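PDB 3F8T: predicted ATPase involved in replication control, Cdc46/Mcm family from Methanopyrus kandleri AV19, which probably binds ATP and single-stranded DNA, in keeping with a role in replication as an MCM-family helicase homolog. Local coordinates for residues A[185-190]-A[406-411]; A[197-202]-A[400-405]; A[206-211]-A[228-233]. The protein carries 2 engineered substitutions. All blocks are in the same frame, centred on the assembly; numbering follows the deposited sequence.

Contact 1 (A[185-190]-A[406-411])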
loop_
_atom_site.group_PDB
_atom_site.type_symbol
_atom_site.label_atom_id
_atom_site.label_comp_id
_atom_site.label_asym_id
_atom_site.label_seq_id
_atom_site.Cartn_x
_atom_site.Cartn_y
_atom_site.Cartn_z
ATOM N N GLU A 185 7.046 6.246 2.780
ATOM C CA GLU A 185 7.118 7.513 3.496
ATOM C C GLU A 185 7.899 8.565 2.698
ATOM O O GLU A 185 8.947 8.273 2.121
ATOM C CB GLU A 185 7.821 7.323 4.842
ATOM C CG GLU A 185 7.141 6.371 5.814
ATOM C CD GLU A 185 7.942 6.191 7.092
ATOM O OE1 GLU A 185 8.340 7.218 7.708
ATOM O OE2 GLU A 185 8.177 5.025 7.485
ATOM N N VAL A 186 7.381 9.788 2.693
ATOM C CA VAL A 186 8.045 10.931 2.104
ATOM C C VAL A 186 8.336 11.904 3.247
ATOM O O VAL A 186 7.450 12.244 4.023
ATOM C CB VAL A 186 7.145 11.599 1.022
ATOM C CG1 VAL A 186 7.493 13.055 0.817
ATOM C CG2 VAL A 186 7.240 10.844 -0.301
ATOM N N HIS A 187 9.588 12.321 3.360
ATOM C CA HIS A 187 9.986 13.313 4.350
ATOM C C HIS A 187 10.573 14.494 3.580
ATOM O O HIS A 187 11.776 14.505 3.251
ATOM C CB HIS A 187 10.969 12.718 5.368
ATOM C CG HIS A 187 10.411 11.558 6.138
ATOM N ND1 HIS A 187 9.418 11.698 7.086
ATOM C CD2 HIS A 187 10.705 10.236 6.096
ATOM C CE1 HIS A 187 9.121 10.514 7.591
ATOM N NE2 HIS A 187 9.890 9.610 7.010
ATOM N N PRO A 188 9.713 15.480 3.254
ATOM C CA PRO A 188 10.107 16.612 2.424
ATOM C C PRO A 188 11.060 17.537 3.170
ATOM O O PRO A 188 10.948 17.685 4.393
ATOM C CB PRO A 188 8.781 17.333 2.156
ATOM C CG PRO A 188 7.915 16.978 3.311
ATOM C CD PRO A 188 8.307 15.573 3.689
ATOM N N ASP A 189 11.993 18.131 2.431
ATOM C CA ASP A 189 12.841 19.190 2.964
ATOM C C ASP A 189 12.083 20.520 2.932
ATOM O O ASP A 189 10.953 20.566 2.427
ATOM C CB ASP A 189 14.197 19.249 2.231
ATOM C CG ASP A 189 14.101 19.707 0.776
ATOM O OD1 ASP A 189 13.134 20.394 0.351
ATOM O OD2 ASP A 189 15.052 19.383 0.028
ATOM N N PRO A 190 12.679 21.601 3.489
ATOM C CA PRO A 190 11.955 22.864 3.561
ATOM C C PRO A 190 11.464 23.372 2.212
ATOM O O PRO A 190 10.340 23.849 2.137
ATOM C CB PRO A 190 12.985 23.829 4.182
ATOM C CG PRO A 190 13.858 22.952 4.980
ATOM C CD PRO A 190 14.004 21.714 4.125
ATOM N N ALA A 406 0.348 13.570 1.976
ATOM C CA ALA A 406 -1.008 13.875 2.448
ATOM C C ALA A 406 -1.669 12.676 3.145
ATOM O O ALA A 406 -2.303 12.836 4.195
ATOM C CB ALA A 406 -1.882 14.361 1.261
ATOM N N ILE A 407 -1.515 11.487 2.555
ATOM C CA ILE A 407 -2.108 10.242 3.092
ATOM C C ILE A 407 -1.542 9.912 4.464
ATOM O O ILE A 407 -2.287 9.539 5.382
ATOM C CB ILE A 407 -1.867 9.007 2.155
ATOM C CG1 ILE A 407 -2.636 9.142 0.840
ATOM C CG2 ILE A 407 -2.275 7.646 2.870
ATOM C CD1 ILE A 407 -2.205 8.070 -0.206
ATOM N N ARG A 408 -0.222 10.015 4.594
ATOM C CA ARG A 408 0.456 9.638 5.835
ATOM C C ARG A 408 0.180 10.681 6.923
ATOM O O ARG A 408 0.008 10.340 8.097
ATOM C CB ARG A 408 1.974 9.512 5.618
ATOM C CG ARG A 408 2.736 9.010 6.884
ATOM C CD ARG A 408 4.241 8.884 6.621
ATOM N NE ARG A 408 4.777 10.162 6.151
ATOM C CZ ARG A 408 5.331 11.091 6.926
ATOM N NH1 ARG A 408 5.474 10.882 8.239
ATOM N NH2 ARG A 408 5.755 12.226 6.385
ATOM N N GLU A 409 0.130 11.948 6.523
ATOM C CA GLU A 409 0.010 13.035 7.483
ATOM C C GLU A 409 -1.423 13.338 7.876
ATOM O O GLU A 409 -1.660 13.896 8.944
ATOM C CB GLU A 409 0.675 14.319 6.978
ATOM C CG GLU A 409 2.203 14.259 6.910
ATOM C CD GLU A 409 2.838 13.817 8.229
ATOM O OE1 GLU A 409 2.479 14.350 9.295
ATOM O OE2 GLU A 409 3.690 12.922 8.190
ATOM N N HIS A 410 -2.377 12.998 7.011
ATOM C CA HIS A 410 -3.798 13.265 7.293
ATOM C C HIS A 410 -4.696 12.044 7.068
ATOM O O HIS A 410 -5.619 12.095 6.254
ATOM C CB HIS A 410 -4.249 14.492 6.496
ATOM C CG HIS A 410 -3.392 15.690 6.762
ATOM N ND1 HIS A 410 -3.556 16.484 7.878
ATOM C CD2 HIS A 410 -2.303 16.171 6.117
ATOM C CE1 HIS A 410 -2.628 17.425 7.889
ATOM N NE2 HIS A 410 -1.853 17.256 6.832
ATOM N N PRO A 411 -4.422 10.936 7.795
ATOM C CA PRO A 411 -5.151 9.695 7.529
ATOM C C PRO A 411 -6.619 9.795 7.912
ATOM O O PRO A 411 -7.455 9.109 7.317
ATOM C CB PRO A 411 -4.445 8.662 8.417
ATOM C CG PRO A 411 -3.840 9.476 9.542
ATOM C CD PRO A 411 -3.434 10.774 8.884
#

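Contact 2 (A[197-202]-A[400-405])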
loop_
_atom_site.group_PDB
_atom_site.type_symbol
_atom_site.label_atom_id
_atom_site.label_comp_id
_atom_site.label_asym_id
_atom_site.label_seq_id
_atom_site.Cartn_x
_atom_site.Cartn_y
_atom_site.Cartn_z
ATOM N N ARG A 197 2.897 23.239 0.505
ATOM C CA ARG A 197 1.997 24.232 1.080
ATOM C C ARG A 197 1.381 25.119 0.007
ATOM O O ARG A 197 0.195 25.422 0.069
ATOM C CB ARG A 197 2.675 25.072 2.167
ATOM C CG ARG A 197 1.723 26.064 2.856
ATOM C CD ARG A 197 0.470 25.373 3.450
ATOM N NE ARG A 197 0.789 24.251 4.339
ATOM C CZ ARG A 197 -0.110 23.372 4.783
ATOM N NH1 ARG A 197 -1.379 23.487 4.417
ATOM N NH2 ARG A 197 0.256 22.378 5.588
ATOM N N GLU A 198 2.178 25.499 -0.992
ATOM C CA GLU A 198 1.663 26.272 -2.121
ATOM C C GLU A 198 0.600 25.514 -2.907
ATOM O O GLU A 198 -0.428 26.085 -3.264
ATOM C CB GLU A 198 2.800 26.715 -3.039
ATOM C CG GLU A 198 3.618 27.871 -2.439
ATOM C CD GLU A 198 4.886 28.141 -3.219
ATOM O OE1 GLU A 198 4.839 28.061 -4.465
ATOM O OE2 GLU A 198 5.923 28.431 -2.584
ATOM N N LEU A 199 0.840 24.230 -3.154
ATOM C CA LEU A 199 -0.143 23.402 -3.865
ATOM C C LEU A 199 -1.447 23.341 -3.068
ATOM O O LEU A 199 -2.524 23.608 -3.612
ATOM C CB LEU A 199 0.424 21.997 -4.155
ATOM C CG LEU A 199 -0.386 21.008 -5.008
ATOM C CD1 LEU A 199 -0.929 21.663 -6.269
ATOM C CD2 LEU A 199 0.459 19.778 -5.361
ATOM N N ALA A 200 -1.347 23.032 -1.777
ATOM C CA ALA A 200 -2.515 23.012 -0.874
ATOM C C ALA A 200 -3.370 24.284 -0.889
ATOM O O ALA A 200 -4.601 24.215 -0.862
ATOM C CB ALA A 200 -2.079 22.699 0.542
ATOM N N ASP A 201 -2.712 25.438 -0.921
ATOM C CA ASP A 201 -3.402 26.730 -0.910
ATOM C C ASP A 201 -4.158 27.032 -2.207
ATOM O O ASP A 201 -5.131 27.784 -2.194
ATOM C CB ASP A 201 -2.412 27.862 -0.610
ATOM C CG ASP A 201 -2.062 27.960 0.862
ATOM O OD1 ASP A 201 -2.830 27.454 1.707
ATOM O OD2 ASP A 201 -1.014 28.545 1.181
ATOM N N LYS A 202 -3.710 26.452 -3.321
ATOM C CA LYS A 202 -4.308 26.710 -4.635
ATOM C C LYS A 202 -5.625 25.955 -4.864
ATOM O O LYS A 202 -6.570 26.070 -4.095
ATOM C CB LYS A 202 -3.320 26.323 -5.733
ATOM C CG LYS A 202 -2.149 27.263 -5.873
ATOM C CD LYS A 202 -1.167 26.733 -6.900
ATOM C CE LYS A 202 0.189 27.419 -6.763
ATOM N NZ LYS A 202 1.278 26.586 -7.349
ATOM N N ARG A 400 2.887 12.973 -7.024
ATOM C CA ARG A 400 2.877 11.675 -6.332
ATOM C C ARG A 400 3.416 11.797 -4.907
ATOM O O ARG A 400 2.866 11.214 -3.963
ATOM C CB ARG A 400 3.702 10.655 -7.102
ATOM C CG ARG A 400 3.472 9.217 -6.640
ATOM C CD ARG A 400 4.516 8.273 -7.221
ATOM N NE ARG A 400 4.886 8.649 -8.589
ATOM C CZ ARG A 400 6.037 9.215 -8.953
ATOM N NH1 ARG A 400 6.987 9.486 -8.058
ATOM N NH2 ARG A 400 6.239 9.506 -10.231
ATOM N N ARG A 401 4.513 12.540 -4.756
ATOM C CA ARG A 401 5.086 12.758 -3.418
ATOM C C ARG A 401 4.148 13.543 -2.489
ATOM O O ARG A 401 4.061 13.232 -1.299
ATOM C CB ARG A 401 6.461 13.425 -3.512
ATOM C CG ARG A 401 7.545 12.465 -3.953
ATOM C CD ARG A 401 8.833 13.219 -4.232
ATOM N NE ARG A 401 9.424 13.719 -3.001
ATOM C CZ ARG A 401 10.187 13.000 -2.182
ATOM N NH1 ARG A 401 10.470 11.727 -2.454
ATOM N NH2 ARG A 401 10.676 13.571 -1.091
ATOM N N TYR A 402 3.443 14.536 -3.029
ATOM C CA TYR A 402 2.424 15.270 -2.271
ATOM C C TYR A 402 1.329 14.323 -1.789
ATOM O O TYR A 402 0.905 14.411 -0.648
ATOM C CB TYR A 402 1.786 16.334 -3.159
ATOM C CG TYR A 402 0.717 17.205 -2.529
ATOM C CD1 TYR A 402 1.063 18.350 -1.829
ATOM C CD2 TYR A 402 -0.640 16.929 -2.707
ATOM C CE1 TYR A 402 0.104 19.173 -1.276
ATOM C CE2 TYR A 402 -1.622 17.750 -2.168
ATOM C CZ TYR A 402 -1.244 18.876 -1.451
ATOM O OH TYR A 402 -2.193 19.720 -0.931
ATOM N N LEU A 403 0.874 13.434 -2.673
ATOM C CA LEU A 403 -0.168 12.465 -2.306
ATOM C C LEU A 403 0.303 11.576 -1.167
ATOM O O LEU A 403 -0.387 11.414 -0.160
ATOM C CB LEU A 403 -0.546 11.599 -3.506
ATOM C CG LEU A 403 -1.500 10.415 -3.292
ATOM C CD1 LEU A 403 -2.866 10.858 -2.741
ATOM C CD2 LEU A 403 -1.671 9.682 -4.620
ATOM N N LEU A 404 1.492 11.013 -1.329
ATOM C CA LEU A 404 2.085 10.146 -0.311
ATOM C C LEU A 404 2.151 10.850 1.036
ATOM O O LEU A 404 1.856 10.253 2.106
ATOM C CB LEU A 404 3.497 9.734 -0.746
ATOM C CG LEU A 404 3.610 8.622 -1.792
ATOM C CD1 LEU A 404 5.060 8.467 -2.220
ATOM C CD2 LEU A 404 3.089 7.297 -1.245
ATOM N N TYR A 405 2.595 12.098 0.981
ATOM C CA TYR A 405 2.691 12.944 2.155
ATOM C C TYR A 405 1.306 13.149 2.794
ATOM O O TYR A 405 1.105 12.903 4.007
ATOM C CB TYR A 405 3.331 14.277 1.763
ATOM C CG TYR A 405 3.562 15.208 2.924
ATOM C CD1 TYR A 405 4.602 14.989 3.827
ATOM C CD2 TYR A 405 2.742 16.312 3.119
ATOM C CE1 TYR A 405 4.804 15.856 4.903
ATOM C CE2 TYR A 405 2.935 17.175 4.181
ATOM C CZ TYR A 405 3.965 16.943 5.056
ATOM O OH TYR A 405 4.144 17.799 6.106
#

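Contact 3 (A[206-211]-A[228-233])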
loop_
_atom_site.group_PDB
_atom_site.type_symbol
_atom_site.label_atom_id
_atom_site.label_comp_id
_atom_site.label_asym_id
_atom_site.label_seq_id
_atom_site.Cartn_x
_atom_site.Cartn_y
_atom_site.Cartn_z
ATOM N N THR A 206 -8.340 20.515 -9.042
ATOM C CA THR A 206 -8.262 20.754 -10.490
ATOM C C THR A 206 -6.934 20.304 -11.095
ATOM O O THR A 206 -6.891 19.687 -12.171
ATOM C CB THR A 206 -8.572 22.233 -10.824
ATOM O OG1 THR A 206 -9.896 22.538 -10.354
ATOM C CG2 THR A 206 -8.532 22.445 -12.317
ATOM N N THR A 207 -5.845 20.589 -10.390
ATOM C CA THR A 207 -4.521 20.152 -10.823
ATOM C C THR A 207 -4.437 18.631 -11.003
ATOM O O THR A 207 -3.972 18.154 -12.047
ATOM C CB THR A 207 -3.455 20.637 -9.835
ATOM O OG1 THR A 207 -3.526 22.065 -9.749
ATOM C CG2 THR A 207 -2.086 20.236 -10.288
ATOM N N PHE A 208 -4.857 17.870 -9.987
ATOM C CA PHE A 208 -4.804 16.417 -10.069
ATOM C C PHE A 208 -5.764 15.887 -11.131
ATOM O O PHE A 208 -5.414 14.965 -11.863
ATOM C CB PHE A 208 -5.107 15.773 -8.705
ATOM C CG PHE A 208 -3.918 15.636 -7.811
ATOM C CD1 PHE A 208 -3.586 16.646 -6.910
ATOM C CD2 PHE A 208 -3.124 14.482 -7.861
ATOM C CE1 PHE A 208 -2.482 16.496 -6.051
ATOM C CE2 PHE A 208 -2.028 14.323 -7.016
ATOM C CZ PHE A 208 -1.694 15.343 -6.120
ATOM N N ALA A 209 -6.949 16.498 -11.239
ATOM C CA ALA A 209 -7.978 16.082 -12.198
ATOM C C ALA A 209 -7.479 16.201 -13.634
ATOM O O ALA A 209 -7.683 15.317 -14.455
ATOM C CB ALA A 209 -9.255 16.921 -12.008
ATOM N N ARG A 210 -6.815 17.310 -13.929
ATOM C CA ARG A 210 -6.248 17.534 -15.255
ATOM C C ARG A 210 -5.052 16.635 -15.526
ATOM O O ARG A 210 -4.851 16.175 -16.659
ATOM C CB ARG A 210 -5.883 19.007 -15.444
ATOM C CG ARG A 210 -7.030 19.818 -16.047
ATOM C CD ARG A 210 -7.535 20.890 -15.124
ATOM N NE ARG A 210 -8.520 21.768 -15.765
ATOM C CZ ARG A 210 -9.808 21.467 -15.933
ATOM N NH1 ARG A 210 -10.626 22.341 -16.514
ATOM N NH2 ARG A 210 -10.286 20.293 -15.524
ATOM N N ALA A 211 -4.269 16.351 -14.488
ATOM C CA ALA A 211 -3.168 15.410 -14.624
ATOM C C ALA A 211 -3.692 14.037 -15.034
ATOM O O ALA A 211 -3.124 13.388 -15.906
ATOM C CB ALA A 211 -2.382 15.316 -13.325
ATOM N N GLN A 228 -10.383 9.772 -5.395
ATOM C CA GLN A 228 -10.087 8.358 -5.100
ATOM C C GLN A 228 -8.627 8.123 -4.635
ATOM O O GLN A 228 -8.393 7.430 -3.640
ATOM C CB GLN A 228 -10.438 7.448 -6.282
ATOM C CG GLN A 228 -10.088 5.978 -6.003
ATOM C CD GLN A 228 -10.405 5.090 -7.169
ATOM O OE1 GLN A 228 -10.048 5.401 -8.308
ATOM N NE2 GLN A 228 -11.094 3.970 -6.904
ATOM N N LEU A 229 -7.664 8.724 -5.328
ATOM C CA LEU A 229 -6.252 8.624 -4.910
ATOM C C LEU A 229 -6.063 9.079 -3.468
ATOM O O LEU A 229 -5.392 8.417 -2.684
ATOM C CB LEU A 229 -5.333 9.440 -5.829
ATOM C CG LEU A 229 -5.085 8.789 -7.205
ATOM C CD1 LEU A 229 -4.484 9.839 -8.157
ATOM C CD2 LEU A 229 -4.186 7.570 -7.105
ATOM N N PHE A 230 -6.725 10.173 -3.117
ATOM C CA PHE A 230 -6.650 10.743 -1.769
ATOM C C PHE A 230 -7.504 10.003 -0.725
ATOM O O PHE A 230 -7.589 10.426 0.440
ATOM C CB PHE A 230 -6.963 12.235 -1.826
ATOM C CG PHE A 230 -5.787 13.062 -2.302
ATOM C CD1 PHE A 230 -5.564 13.270 -3.664
ATOM C CD2 PHE A 230 -4.884 13.593 -1.382
ATOM C CE1 PHE A 230 -4.465 14.007 -4.098
ATOM C CE2 PHE A 230 -3.788 14.342 -1.809
ATOM C CZ PHE A 230 -3.582 14.551 -3.169
ATOM N N SER A 231 -8.115 8.896 -1.139
ATOM C CA SER A 231 -8.855 8.048 -0.196
ATOM C C SER A 231 -8.070 6.787 0.169
ATOM O O SER A 231 -8.571 5.934 0.907
ATOM C CB SER A 231 -10.209 7.659 -0.780
ATOM O OG SER A 231 -10.059 6.594 -1.693
ATOM N N CYS A 232 -6.864 6.651 -0.369
ATOM C CA CYS A 232 -6.043 5.464 -0.151
ATOM C C CYS A 232 -5.469 5.383 1.271
ATOM O O CYS A 232 -4.311 5.708 1.500
ATOM C CB CYS A 232 -4.913 5.411 -1.182
ATOM S SG CYS A 232 -5.467 4.917 -2.814
ATOM N N VAL A 233 -6.286 4.967 2.226
ATOM C CA VAL A 233 -5.822 4.872 3.621
ATOM C C VAL A 233 -6.260 3.539 4.219
ATOM O O VAL A 233 -7.155 2.892 3.685
ATOM C CB VAL A 233 -6.301 6.070 4.503
ATOM C CG1 VAL A 233 -5.923 7.435 3.890
ATOM C CG2 VAL A 233 -7.767 6.015 4.733
#

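Contact 1 (A[185-190]-A[406-411])
At the linker that runs from the OB-fold strands into the ATPase part of this MCM homolog, Arg408, near the end of helix 396-409, reaches across to Glu185, Val186 and His187. Its NH2 meets Val186 O at 2.9 Å, but the N-H...O angle of 121° makes this a weak, bent hydrogen bond, with the oxygen lying obliquely to the guanidinium. The aliphatic part of the arginine also takes part: CD rests on CG of Glu185 at 3.9 Å. CG of Arg408 is anti to the backbone N (chi1 -176°), and the chain then bends at chi3, which turns the guanidinium toward the linker. The arginine thus joins the irregular linker to the end of helix 396-409, in the AAA-lid region. His187 comes over one guanidinium face near its rim, CE1 standing 3.7 Å from NH1, with the two planes 63° apart. The opposite face carries the carboxylate carbon of Glu409, whose OE2 forms a salt bridge with Arg408 NH1 at 2.7 Å. His187 is itself tied back to the linker, NE2 donating to Glu185 OE1 over 2.9 Å on the anti side of the carboxylate, tilted out of its plane. The negative charge of Glu185 may add a modest long-range attraction for Arg408, OE1 and NH1 being 4.7 Å apart.

Contact 2 (A[197-202]-A[400-405])
Tyr402 of helix 396-409 extends its ring toward helix 190-201, where Leu199 lies over one face and Ala200 meets the phenolic end. The ring gets there because CG is anti to the backbone N (chi1 -179°), which directs it toward helix 190-201. Leu199 CD2 sits almost over the ring centre, 3.9 Å from the centroid and 13° off the normal, a well-formed CH-pi contact; CB of the same leucine lies 4.0 Å from Tyr402 CE1. The Leu199 and Tyr402 side chains run at a slant to one another, one methyl branch making the face contact. At the far end of the ring, Tyr402 OH comes within 3.3 Å of Ala200 CA and likewise 3.3 Å of Ala200 CB, while Ala200 N approaches the ring obliquely. The hydroxyl's polar partner is Met465 O, to which it is hydrogen-bonded, so helix 449-465 is held at the same ring. The contact thus packs helix 190-201, in the P-loop region, against helix 396-409, in the AAA-lid region. With an alanine here in place of Tyr402, Leu199 CD2 would probably lose its aromatic face, a gap would be likely beside Ala200, and Met465 O would be left without its hydroxyl partner. Between the two segments the attraction is dispersive and depends on fit of shape, while a salt bridge from Arg401 to Glu192 links the same helices nearby.

Contact 3 (A[206-211]-A[228-233])
Phe208 on helix 204-212 and Phe230, just past helix 219-229, form a T-shaped (edge-to-face) aromatic pair inside the helical part of the MCM ATPase region. The helix carrying the first ring is fixed at its start: Thr206 OG1 hydrogen-bonds to Asp203 OD2. Phe208 follows, its side chain directed toward the other segment and its CG anti to the carbonyl carbon (chi1 -86°). This presents a ring face to Phe230, which answers with its edge; the planes stand at 90° and the centroids are 4.9 Å apart. Phe230 CE1 is poised 3.6 Å above the middle of the Phe208 ring, a placement in which the slightly positive C-H edge would meet the electron-rich face. Farther along, Arg210 forms a salt bridge with Glu219, so a charged link joins helix 204-212 to the start of helix 219-229, and Ala211 O takes hydrogen bonds from Tyr396 and His257. Across the contact, a type I beta turn from Leu229 to Cys232 places Phe230 beyond the helix end. Ser231 secures this turn: its OG donates to Gln228 O at 2.7 Å, in the carbonyl plane and on a lone pair, and Ser231 N reaches the same oxygen at 2.9 Å; OG is hydrogen-bonded to Leu240 N as well. The ring carbons come together most closely at the rim, where Phe208 CZ and Phe230 CZ are 3.6 Å apart.

Contacts 1 and 2 share helix 396-409, whose middle packs against helix 190-201 and whose last turn meets the linker 185-190. Contact 1 is partly exposed and rests on one weak hydrogen bond and contacts around a guanidinium whose salt bridge is to its own neighbour, whereas contacts 2 and 3 are buried and apolar. Contact 3 joins helix 204-212 to the turn after helix 219-229, yet meets contact 2 directly: Tyr402 CD2 lies 3.8 Å from both Phe230 CZ and Phe208 CE1, making a three-ring aromatic cluster. Toward contact 1, Ala406 CB touches Phe230 CE2 at 3.6 Å. Contacts 2 and 3 are both nested along the chain within the loop that contact 1 closes.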